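Local coordinates for CalG4 (PDB 3IA7), which belongs to the glycosyltransferases of the GT-B fold, built from two Rossmann-like domains, and comes from Micromonospora echinospora, at residues A[45-48]-A[53-56]. Numbering follows the deposited sequence.
With CA (calcium ion), chain C.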
loop_
_atom_site.group_PDB
_atom_site.type_symbol
_atom_site.label_atom_id
_atom_site.label_comp_id
_atom_site.label_asym_id
_atom_site.label_seq_id
_atom_site.Cartn_x
_atom_site.Cartn_y
_atom_site.Cartn_z
ATOM N N ASP A 45 -13.684 8.487 -6.116
ATOM C CA ASP A 45 -13.557 8.107 -4.695
ATOM C C ASP A 45 -12.118 7.783 -4.290
ATOM O O ASP A 45 -11.639 8.235 -3.238
ATOM C CB ASP A 45 -14.558 7.038 -4.315
ATOM C CG ASP A 45 -15.998 7.532 -4.485
ATOM O OD1 ASP A 45 -16.408 8.415 -3.694
ATOM O OD2 ASP A 45 -16.647 7.123 -5.443
ATOM N N GLU A 46 -11.434 7.073 -5.169
ATOM C CA GLU A 46 -10.079 6.625 -4.925
ATOM C C GLU A 46 -9.116 7.857 -4.841
ATOM O O GLU A 46 -8.220 7.939 -3.979
ATOM C CB GLU A 46 -9.669 5.707 -6.072
ATOM C CG GLU A 46 -10.391 4.367 -6.045
ATOM C CD GLU A 46 -11.703 4.318 -6.829
ATOM O OE1 GLU A 46 -12.359 5.380 -7.039
ATOM O OE2 GLU A 46 -12.135 3.188 -7.176
ATOM N N VAL A 47 -9.322 8.803 -5.734
ATOM C CA VAL A 47 -8.492 9.997 -5.811
ATOM C C VAL A 47 -8.739 10.918 -4.587
ATOM O O VAL A 47 -7.810 11.506 -4.040
ATOM C CB VAL A 47 -8.793 10.665 -7.165
ATOM C CG1 VAL A 47 -8.333 12.034 -7.165
ATOM C CG2 VAL A 47 -8.140 9.799 -8.356
ATOM N N LYS A 48 -10.000 11.025 -4.166
ATOM C CA LYS A 48 -10.372 11.801 -2.997
ATOM C C LYS A 48 -9.746 11.226 -1.762
ATOM O O LYS A 48 -9.268 11.964 -0.916
ATOM C CB LYS A 48 -11.891 11.828 -2.834
ATOM C CG LYS A 48 -12.481 12.794 -3.881
ATOM C CD LYS A 48 -13.989 12.759 -3.884
ATOM C CE LYS A 48 -14.466 13.734 -4.939
ATOM N NZ LYS A 48 -15.881 14.025 -4.701
ATOM N N GLU A 53 -8.825 16.977 -4.445
ATOM C CA GLU A 53 -10.136 17.439 -4.908
ATOM C C GLU A 53 -10.301 16.972 -6.341
ATOM O O GLU A 53 -9.331 17.027 -7.084
ATOM C CB GLU A 53 -10.167 18.980 -4.968
ATOM C CG GLU A 53 -10.125 19.699 -3.653
ATOM C CD GLU A 53 -10.097 21.213 -3.861
ATOM O OE1 GLU A 53 -9.209 21.881 -3.281
ATOM O OE2 GLU A 53 -10.936 21.706 -4.654
ATOM N N VAL A 54 -11.519 16.630 -6.760
ATOM C CA VAL A 54 -11.733 16.020 -8.091
ATOM C C VAL A 54 -12.428 17.024 -9.042
ATOM O O VAL A 54 -13.367 17.728 -8.643
ATOM C CB VAL A 54 -12.517 14.704 -7.965
ATOM C CG1 VAL A 54 -13.136 14.197 -9.336
ATOM C CG2 VAL A 54 -11.618 13.597 -7.383
ATOM N N VAL A 55 -11.946 17.057 -10.275
ATOM C CA VAL A 55 -12.608 17.699 -11.401
ATOM C C VAL A 55 -13.016 16.535 -12.309
ATOM O O VAL A 55 -12.149 15.793 -12.834
ATOM C CB VAL A 55 -11.642 18.634 -12.165
ATOM C CG1 VAL A 55 -12.266 19.029 -13.577
ATOM C CG2 VAL A 55 -11.338 19.891 -11.313
ATOM N N LEU A 56 -14.320 16.342 -12.486
ATOM C CA LEU A 56 -14.792 15.218 -13.343
ATOM C C LEU A 56 -14.741 15.541 -14.829
ATOM O O LEU A 56 -15.011 16.696 -15.244
ATOM C CB LEU A 56 -16.257 14.850 -13.019
ATOM C CG LEU A 56 -16.496 14.380 -11.584
ATOM C CD1 LEU A 56 -18.016 14.223 -11.385
ATOM C CD2 LEU A 56 -15.776 13.075 -11.361
HETATM CA CA CA C . -14.408 4.017 -7.810
HETATM O O HOH W 1 -15.294 6.268 -7.575
HETATM O O HOH W 2 -16.724 3.712 -8.468
#
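Val54, on the edge strand 53-56, is met by Val47 and Lys48 from helix 41-49, an all-carbon contact inside the beta-alpha-beta unit of strand 34-39, the helix and strand 53-56. Beta-branched valine suits the extended strand and offers the helix a methyl. This CG2 of Val54 does most of the touching: Val47 CG1 lies 3.6 Å from Val54 CG2, and the two valines cross at about a right angle. Val47 aims its CG1 this way because that methyl stands anti to the backbone N (chi1 163°). Its compact, branched shape suits a buried site, where Tyr37, Val18 and Leu22 also touch it.

Lys48 can be followed outward. Its CB stands back from the valine, CG packs on Val54 CG2 at 3.7 Å, CD spans onward without close contact, and CE, farther along the extended chain, comes 3.7 Å from Val54 CB. CG and CE thus cover an apolar residue at the exposed margin, while the terminal ammonium NZ is carried past it, a division of labour that suits lysine.

Glu46 lies too far from strand 53-56 to touch it; its carboxylate, a hard ligand suited to calcium, chelates the ion with both oxygens, OE1 at 2.6 Å and OE2 at 2.5 Å from the metal. Leu42 O and, from the second subunit, Gln225 and His297 also bind this ion. Water 1, another ligand, is held by Asp45 through its N and OD2. The chemistry implies a helix with two roles: aliphatic carbon joins it to the sheet edge, while carboxylate and water tie it through calcium to the partner subunit.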